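Local coordinates for adenosyl-chloride synthase (Thermotoga maritima, PDB 2ZBV), which probably acts on S-adenosyl-L-methionine, as a member of the SAM hydrolase and SAM-dependent halogenase family, and binds adenosine between neighbouring subunits, at residues F4-G9 with I34-E39; F41-A46 with V67-G72; R161-E166 with N186-L191. One frame throughout, in Å; residues are numbered along the deposited sequence.

Contact 1 (F4-G9 with I34-E39). With ADN (adenosine), chain D.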
# COMPACT_ATOMS: atom_id res chain seq x y z
N PHE A 4 -7.89 9.64 -4.37
CA PHE A 4 -8.56 8.83 -3.34
C PHE A 4 -7.89 8.92 -1.96
O PHE A 4 -6.72 8.59 -1.81
CB PHE A 4 -8.56 7.38 -3.87
CG PHE A 4 -9.62 6.48 -3.28
CD1 PHE A 4 -10.59 6.95 -2.39
CD2 PHE A 4 -9.63 5.12 -3.62
CE1 PHE A 4 -11.56 6.09 -1.85
CE2 PHE A 4 -10.59 4.24 -3.09
CZ PHE A 4 -11.55 4.73 -2.20
N LEU A 5 -8.66 9.37 -0.96
CA LEU A 5 -8.16 9.52 0.41
C LEU A 5 -9.14 8.95 1.45
O LEU A 5 -10.32 9.32 1.46
CB LEU A 5 -7.92 11.02 0.68
CG LEU A 5 -7.48 11.55 2.05
CD1 LEU A 5 -6.20 10.87 2.51
CD2 LEU A 5 -7.24 13.06 1.95
N THR A 6 -8.67 8.04 2.31
CA THR A 6 -9.52 7.43 3.35
C THR A 6 -8.71 7.00 4.58
O THR A 6 -7.49 7.14 4.62
CB THR A 6 -10.22 6.14 2.85
OG1 THR A 6 -9.29 5.05 2.87
CG2 THR A 6 -10.77 6.30 1.42
N ASP A 7 -9.42 6.44 5.56
CA ASP A 7 -8.82 5.92 6.78
C ASP A 7 -9.12 4.41 6.81
O ASP A 7 -9.10 3.79 7.87
CB ASP A 7 -9.42 6.61 8.02
CG ASP A 7 -10.93 6.36 8.17
OD1 ASP A 7 -11.59 6.04 7.16
OD2 ASP A 7 -11.46 6.52 9.29
N TRP A 8 -9.39 3.83 5.64
CA TRP A 8 -9.74 2.42 5.56
C TRP A 8 -8.59 1.43 5.71
O TRP A 8 -8.81 0.29 6.12
CB TRP A 8 -10.47 2.11 4.24
CG TRP A 8 -11.68 2.97 3.96
CD1 TRP A 8 -12.25 3.89 4.79
CD2 TRP A 8 -12.38 3.05 2.72
NE1 TRP A 8 -13.26 4.55 4.14
CE2 TRP A 8 -13.37 4.06 2.86
CE3 TRP A 8 -12.28 2.37 1.50
CZ2 TRP A 8 -14.24 4.41 1.82
CZ3 TRP A 8 -13.15 2.72 0.46
CH2 TRP A 8 -14.11 3.73 0.63
N GLY A 9 -7.38 1.85 5.37
CA GLY A 9 -6.23 0.96 5.47
C GLY A 9 -6.11 0.11 4.21
O GLY A 9 -7.10 -0.15 3.55
N ILE A 34 -4.15 8.87 -2.63
CA ILE A 34 -3.42 9.90 -1.93
C ILE A 34 -2.85 9.15 -0.72
O ILE A 34 -1.64 9.17 -0.47
CB ILE A 34 -4.37 11.05 -1.53
CG1 ILE A 34 -4.82 11.78 -2.81
CG2 ILE A 34 -3.67 12.02 -0.57
CD1 ILE A 34 -5.86 12.86 -2.59
N THR A 35 -3.74 8.47 -0.00
CA THR A 35 -3.39 7.62 1.13
C THR A 35 -4.64 7.00 1.73
O THR A 35 -5.71 7.60 1.70
CB THR A 35 -2.64 8.33 2.28
OG1 THR A 35 -2.38 7.37 3.33
CG2 THR A 35 -3.45 9.45 2.87
N HIS A 36 -4.50 5.80 2.25
CA HIS A 36 -5.62 5.10 2.87
C HIS A 36 -5.24 4.77 4.29
O HIS A 36 -5.90 3.97 4.96
CB HIS A 36 -5.92 3.83 2.09
CG HIS A 36 -6.47 4.10 0.72
ND1 HIS A 36 -7.70 4.67 0.51
CD2 HIS A 36 -5.92 3.94 -0.51
CE1 HIS A 36 -7.89 4.86 -0.78
NE2 HIS A 36 -6.82 4.42 -1.42
N GLU A 37 -4.17 5.42 4.76
CA GLU A 37 -3.66 5.18 6.10
C GLU A 37 -3.88 6.32 7.09
O GLU A 37 -3.13 6.43 8.07
CB GLU A 37 -2.17 4.85 6.05
CG GLU A 37 -1.81 3.69 5.14
CD GLU A 37 -2.60 2.43 5.45
OE1 GLU A 37 -2.74 2.10 6.64
OE2 GLU A 37 -3.07 1.78 4.50
N VAL A 38 -4.86 7.18 6.85
CA VAL A 38 -5.15 8.23 7.81
C VAL A 38 -5.58 7.44 9.04
O VAL A 38 -6.28 6.45 8.91
CB VAL A 38 -6.35 9.11 7.39
CG1 VAL A 38 -6.73 10.05 8.54
CG2 VAL A 38 -6.00 9.91 6.14
N GLU A 39 -5.15 7.86 10.23
CA GLU A 39 -5.54 7.13 11.43
C GLU A 39 -7.05 7.10 11.52
O GLU A 39 -7.72 8.07 11.17
CB GLU A 39 -4.96 7.79 12.69
CG GLU A 39 -3.44 7.98 12.64
CD GLU A 39 -3.04 9.24 11.89
OE1 GLU A 39 -3.05 10.32 12.51
OE2 GLU A 39 -2.73 9.15 10.68
O5' ADN D . -17.95 3.79 5.81
C5' ADN D . -16.54 3.97 5.98
C4' ADN D . -16.28 4.73 7.27
O4' ADN D . -16.75 4.01 8.45
C3' ADN D . -14.78 5.00 7.52
O3' ADN D . -14.38 6.24 6.94
C2' ADN D . -14.67 4.97 9.06
O2' ADN D . -14.23 6.22 9.59
C1' ADN D . -16.07 4.61 9.57
N9 ADN D . -15.97 3.66 10.69
C8 ADN D . -15.54 2.35 10.61
N7 ADN D . -15.57 1.79 11.78
C5 ADN D . -16.02 2.68 12.69
C6 ADN D . -16.26 2.66 14.09
N6 ADN D . -16.02 1.50 14.82
N1 ADN D . -16.72 3.78 14.69
C2 ADN D . -16.96 4.91 13.99
N3 ADN D . -16.75 4.97 12.67
C4 ADN D . -16.29 3.90 11.99
O HOH W 1 -6.84 3.95 9.23
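The imidazole of His36 meets Phe4 in a T-shaped (edge-to-face) stack: its CE1 stands over one face of the phenyl ring, 3.3 Å from Phe4 CD2, with the planes at 83°. At the edge of the same imidazole, Thr6 OG1 is hydrogen-bonded to His36 ND1 at 2.9 Å, and Asp33 holds the other ring nitrogen, NE2. Two polar grips and one aromatic contact thus fix this buried ring, and histidine suits the task with ring nitrogens flanking CE1, the atom that meets Phe4. The indole of Trp8 carries the methyl CG2 of Thr6 over the centre of one face and has O3' of adenosine in its plane at the edge. Thr6 can serve both rings because chi1 of 78° sets OG1 between backbone N and carbonyl carbon; there it also accepts from Trp8 N at 3.0 Å, closing an ST turn. Here a beta-alpha-beta unit, strand 2-6, helix 14-25 and strand 31-33, ends at the edge of the mixed sheet. The parallel pairing of Leu5 with Thr35 is held by Ile34 N to Phe4 O (2.7 Å) and Thr6 N to Thr35 O (3.1 Å). Beyond the strand, Gly9 N reaches His36 O at 2.6 Å, bent to 137° at the hydrogen; the positive phi of Gly9 suits a residue without a side chain. A water bridges Asp7 O and Val38 O, while the Asp7 carboxylate holds the ribose hydroxyls, OD1 2.8 Å from O3' and OD2, also hydrogen-bonded to Phe41 N, 2.8 Å from O2' of adenosine.

Contact 2 (F41-A46 with V67-G72). With ADN (adenosine), chain D.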
# COMPACT_ATOMS: atom_id res chain seq x y z
N PHE A 41 -10.83 7.49 11.90
CA PHE A 41 -11.67 8.64 12.25
C PHE A 41 -10.98 9.99 12.35
O PHE A 41 -11.61 10.98 12.72
CB PHE A 41 -12.40 8.38 13.58
CG PHE A 41 -12.57 6.92 13.93
CD1 PHE A 41 -13.17 6.03 13.04
CD2 PHE A 41 -12.09 6.42 15.14
CE1 PHE A 41 -13.29 4.68 13.35
CE2 PHE A 41 -12.21 5.07 15.47
CZ PHE A 41 -12.82 4.20 14.57
N ASN A 42 -9.69 10.07 12.01
CA ASN A 42 -9.00 11.35 12.15
C ASN A 42 -9.26 12.34 11.02
O ASN A 42 -8.40 12.55 10.14
CB ASN A 42 -7.49 11.14 12.31
CG ASN A 42 -6.81 12.32 12.97
OD1 ASN A 42 -7.16 13.47 12.72
ND2 ASN A 42 -5.83 12.05 13.82
N VAL A 43 -10.43 12.96 11.05
CA VAL A 43 -10.80 13.93 10.02
C VAL A 43 -9.88 15.15 10.03
O VAL A 43 -9.60 15.71 8.98
CB VAL A 43 -12.28 14.39 10.20
CG1 VAL A 43 -13.22 13.21 9.98
CG2 VAL A 43 -12.48 14.97 11.57
N ARG A 44 -9.41 15.57 11.19
CA ARG A 44 -8.51 16.72 11.25
C ARG A 44 -7.25 16.46 10.43
O ARG A 44 -6.82 17.31 9.64
CB ARG A 44 -8.12 17.04 12.70
CG ARG A 44 -7.25 18.30 12.83
CD ARG A 44 -7.07 18.70 14.29
NE ARG A 44 -8.35 18.96 14.95
CZ ARG A 44 -9.13 20.02 14.70
NH1 ARG A 44 -8.75 20.93 13.81
NH2 ARG A 44 -10.28 20.16 15.34
N LYS A 45 -6.66 15.28 10.62
CA LYS A 45 -5.45 14.90 9.88
C LYS A 45 -5.76 14.81 8.39
O LYS A 45 -5.03 15.32 7.54
CB LYS A 45 -4.92 13.55 10.39
CG LYS A 45 -4.09 12.78 9.36
CD LYS A 45 -2.84 13.53 8.96
CE LYS A 45 -1.62 13.01 9.70
NZ LYS A 45 -1.31 11.58 9.39
N ALA A 46 -6.86 14.14 8.07
CA ALA A 46 -7.26 14.00 6.67
C ALA A 46 -7.46 15.37 5.99
O ALA A 46 -7.10 15.53 4.83
CB ALA A 46 -8.55 13.17 6.58
N VAL A 67 -13.42 9.71 5.33
CA VAL A 67 -13.00 9.50 6.72
C VAL A 67 -14.36 9.90 7.27
O VAL A 67 -14.66 11.09 7.46
CB VAL A 67 -11.91 10.49 7.15
CG1 VAL A 67 -11.52 10.23 8.60
CG2 VAL A 67 -10.69 10.33 6.24
N ASP A 68 -15.18 8.89 7.51
CA ASP A 68 -16.57 9.12 7.87
C ASP A 68 -17.10 8.36 9.09
O ASP A 68 -17.89 7.43 8.95
CB ASP A 68 -17.35 8.78 6.59
CG ASP A 68 -18.80 9.14 6.64
OD1 ASP A 68 -19.20 9.99 7.47
OD2 ASP A 68 -19.54 8.56 5.82
N TYR A 69 -16.70 8.77 10.28
CA TYR A 69 -17.16 8.09 11.50
C TYR A 69 -18.67 8.21 11.70
O TYR A 69 -19.28 7.38 12.38
CB TYR A 69 -16.43 8.66 12.73
CG TYR A 69 -16.66 10.15 12.92
CD1 TYR A 69 -17.76 10.62 13.63
CD2 TYR A 69 -15.78 11.07 12.36
CE1 TYR A 69 -17.99 12.00 13.77
CE2 TYR A 69 -16.00 12.44 12.49
CZ TYR A 69 -17.10 12.90 13.20
OH TYR A 69 -17.32 14.25 13.30
N GLY A 70 -19.27 9.23 11.09
CA GLY A 70 -20.71 9.43 11.24
C GLY A 70 -21.51 8.78 10.13
O GLY A 70 -22.68 9.11 9.91
N VAL A 71 -20.88 7.85 9.42
CA VAL A 71 -21.54 7.15 8.33
C VAL A 71 -22.87 6.57 8.83
O VAL A 71 -22.94 5.97 9.90
CB VAL A 71 -20.63 6.02 7.77
CG1 VAL A 71 -20.41 4.94 8.84
CG2 VAL A 71 -21.25 5.43 6.51
N GLY A 72 -23.94 6.78 8.06
CA GLY A 72 -25.23 6.24 8.44
C GLY A 72 -26.08 7.11 9.35
O GLY A 72 -27.22 6.75 9.65
O5' ADN D . -17.95 3.79 5.81
C5' ADN D . -16.54 3.97 5.98
C4' ADN D . -16.28 4.73 7.27
O4' ADN D . -16.75 4.01 8.45
C3' ADN D . -14.78 5.00 7.52
O3' ADN D . -14.38 6.24 6.94
C2' ADN D . -14.67 4.97 9.06
O2' ADN D . -14.23 6.22 9.59
C1' ADN D . -16.07 4.61 9.57
N9 ADN D . -15.97 3.66 10.69
C8 ADN D . -15.54 2.35 10.61
N7 ADN D . -15.57 1.79 11.78
C5 ADN D . -16.02 2.68 12.69
C6 ADN D . -16.26 2.66 14.09
N6 ADN D . -16.02 1.50 14.82
N1 ADN D . -16.72 3.78 14.69
C2 ADN D . -16.96 4.91 13.99
N3 ADN D . -16.75 4.97 12.67
C4 ADN D . -16.29 3.90 11.99
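Phe41 and Tyr69 meet at their first side-chain carbons, CB to CB at 4.1 Å, where the N-capped start of helix 43-54 packs on the loop after strand 62-66, a parallel strand of the mixed sheet of the N-terminal domain; together they form part of the adenosine pocket. Followed outward from CB, the Phe41 side chain runs on from Tyr69 into the adenosine site. A chi1 of -24°, well off a staggered position, swings the ring toward the nucleoside: CD1 lies 3.6 Å from the ribose O2', CE1 is 3.4 Å from C4 of adenine, and CZ comes nearest to C6 of the base. A flat apolar ring suits a place beside a purine. Behind it, Asn42 is the cap, its OD1 accepting from Lys45 N. Small apolar residues join the helix start to the loop: Val43 CG1 touches Val67 CG1 at 3.7 Å and also reaches the edge of the Tyr69 ring, while Ala46, short enough to let the chains come close, puts CB 3.6 Å from Val67 CG2. Leu244 of the third subunit packs on both Phe41 and Tyr69. From the turn Asp68-Val71 comes a nearly straight backbone bond, Asp68 N to O3' of adenosine, 2.8 Å long with 167° at the hydrogen.

Contact 3 (R161-E166 with N186-L191)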
# COMPACT_ATOMS: atom_id res chain seq x y z
N ARG A 161 -7.33 26.83 15.53
CA ARG A 161 -6.70 28.07 15.94
C ARG A 161 -5.69 28.45 14.86
O ARG A 161 -4.61 27.87 14.79
CB ARG A 161 -5.99 27.87 17.28
CG ARG A 161 -5.20 29.08 17.76
CD ARG A 161 -4.43 28.74 19.03
NE ARG A 161 -3.56 29.84 19.46
CZ ARG A 161 -3.99 31.03 19.85
NH1 ARG A 161 -5.29 31.30 19.87
NH2 ARG A 161 -3.12 31.96 20.21
N LYS A 162 -6.06 29.40 14.01
CA LYS A 162 -5.19 29.84 12.92
C LYS A 162 -3.80 30.23 13.40
O LYS A 162 -3.64 30.91 14.41
CB LYS A 162 -5.81 31.04 12.19
CG LYS A 162 -4.80 31.85 11.38
CD LYS A 162 -4.96 31.70 9.88
CE LYS A 162 -6.06 32.61 9.34
NZ LYS A 162 -6.08 32.62 7.85
N PRO A 163 -2.76 29.78 12.68
CA PRO A 163 -1.39 30.11 13.09
C PRO A 163 -1.17 31.61 12.87
O PRO A 163 -1.43 32.13 11.79
CB PRO A 163 -0.54 29.25 12.16
CG PRO A 163 -1.36 29.19 10.92
CD PRO A 163 -2.75 28.95 11.46
N VAL A 164 -0.70 32.29 13.90
CA VAL A 164 -0.45 33.72 13.81
C VAL A 164 0.97 34.09 14.20
O VAL A 164 1.66 33.32 14.87
CB VAL A 164 -1.42 34.52 14.71
CG1 VAL A 164 -2.86 34.30 14.27
CG2 VAL A 164 -1.22 34.09 16.16
N VAL A 165 1.39 35.27 13.77
CA VAL A 165 2.71 35.78 14.10
C VAL A 165 2.52 36.81 15.21
O VAL A 165 1.79 37.78 15.04
CB VAL A 165 3.35 36.49 12.89
CG1 VAL A 165 4.63 37.19 13.32
CG2 VAL A 165 3.64 35.49 11.80
N GLU A 166 3.16 36.58 16.35
CA GLU A 166 3.03 37.52 17.45
C GLU A 166 4.29 37.66 18.30
O GLU A 166 4.79 36.69 18.87
CB GLU A 166 1.86 37.13 18.36
CG GLU A 166 1.99 35.75 18.98
CD GLU A 166 1.23 35.64 20.28
OE1 GLU A 166 1.64 36.30 21.26
OE2 GLU A 166 0.22 34.91 20.33
N ASN A 186 1.22 23.50 10.83
CA ASN A 186 0.20 24.14 10.03
C ASN A 186 0.61 25.59 9.82
O ASN A 186 -0.18 26.43 9.40
CB ASN A 186 -1.16 24.07 10.74
CG ASN A 186 -1.18 24.87 12.03
OD1 ASN A 186 -0.15 25.05 12.69
ND2 ASN A 186 -2.37 25.36 12.40
N ILE A 187 1.88 25.87 10.10
CA ILE A 187 2.44 27.21 9.96
C ILE A 187 3.04 27.38 8.56
O ILE A 187 3.99 26.68 8.20
CB ILE A 187 3.56 27.45 11.00
CG1 ILE A 187 3.00 27.31 12.41
CG2 ILE A 187 4.17 28.84 10.79
CD1 ILE A 187 4.08 27.18 13.47
N PRO A 188 2.51 28.31 7.76
CA PRO A 188 3.09 28.48 6.43
C PRO A 188 4.52 28.98 6.58
O PRO A 188 4.79 29.83 7.43
CB PRO A 188 2.18 29.53 5.78
CG PRO A 188 0.88 29.40 6.55
CD PRO A 188 1.36 29.21 7.96
N PHE A 189 5.44 28.45 5.79
CA PHE A 189 6.82 28.90 5.90
C PHE A 189 6.92 30.38 5.57
O PHE A 189 7.83 31.07 6.04
CB PHE A 189 7.75 28.10 4.98
CG PHE A 189 9.18 28.12 5.42
CD1 PHE A 189 9.60 27.32 6.48
CD2 PHE A 189 10.10 28.97 4.82
CE1 PHE A 189 10.91 27.37 6.94
CE2 PHE A 189 11.42 29.03 5.28
CZ PHE A 189 11.82 28.23 6.34
N ASP A 190 5.99 30.87 4.75
CA ASP A 190 5.96 32.29 4.39
C ASP A 190 5.65 33.12 5.63
O ASP A 190 6.26 34.16 5.86
CB ASP A 190 4.89 32.56 3.33
CG ASP A 190 5.32 32.11 1.95
OD1 ASP A 190 6.46 32.42 1.54
OD2 ASP A 190 4.51 31.44 1.26
N LEU A 191 4.69 32.65 6.42
CA LEU A 191 4.32 33.33 7.65
C LEU A 191 5.55 33.39 8.54
O LEU A 191 5.86 34.42 9.14
CB LEU A 191 3.20 32.57 8.36
CG LEU A 191 2.64 33.24 9.61
CD1 LEU A 191 1.85 34.47 9.20
CD2 LEU A 191 1.75 32.28 10.38
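Pro163 packs its rigid ring against Asn186, following Arg161, whose side chain, extended as far as NE, touches Ile171 and Glu173 of strand 169-177. The proline carries much of the contact, wedged against the corner at Asn186 and Ile187, and the N-cap Pro188: CD lies 3.7 Å from Asn186 ND2, CG sits 3.4 Å from Asn186 O and 4.0 Å from Pro188 CD, and CB meets Ile187 CG1. The two proline rings lie roughly perpendicular in direction. Proline fits here because its compact apolar ring presents three carbons to a partner that bends. Asn186 has a different polar partner: OD1 accepts from Glu173 N, and a chi1 of 66°, with CG between its backbone N and carbonyl carbon, leaves ND2 beside the Pro163 ring. The carbonyl of Pro163 next receives the methyl CD2 of Leu191 at 3.5 Å. Val164 turns its side chain away from this partner onto Ile171. Val165 comes back into touch, its CG2 beside CG and CD1 of Leu191, the two side chains running antiparallel alongside each other; the modelled separation is tighter than usual for carbons and its exact value is doubtful. Leu191 gets there with CG anti to the backbone N (chi1 -176°), reaching out from the short helix 189-192. The whole is a largely apolar contact at the surface of the C-terminal sheet: the weakly bonded strand 164-166 pairs antiparallel with strand 169-177, which also pairs with strand 183-185, so the chain returns to set helix 189-192 against the sheet's first strand.

In the fold
Along the chain the three contacts follow in series. Contacts 1 and 2, with centres 10 Å apart, lie in the N-terminal domain and touch: Asp7 OD2 probably bonds Phe41 N, and Glu39 forms a salt bridge with Lys45. Both flank the ends of parallel strands in the six-stranded sheet, where they line one adenosine pocket. Contact 3 belongs to the C-terminal half and its separate sheet, away from the pocket, its centre about 26 Å from that of contact 1 and 25 Å from that of contact 2. The pocket is completed by Asn182, Val242 and Leu244 of the third subunit's C-terminal domain, so domains of different subunits meet round adenosine.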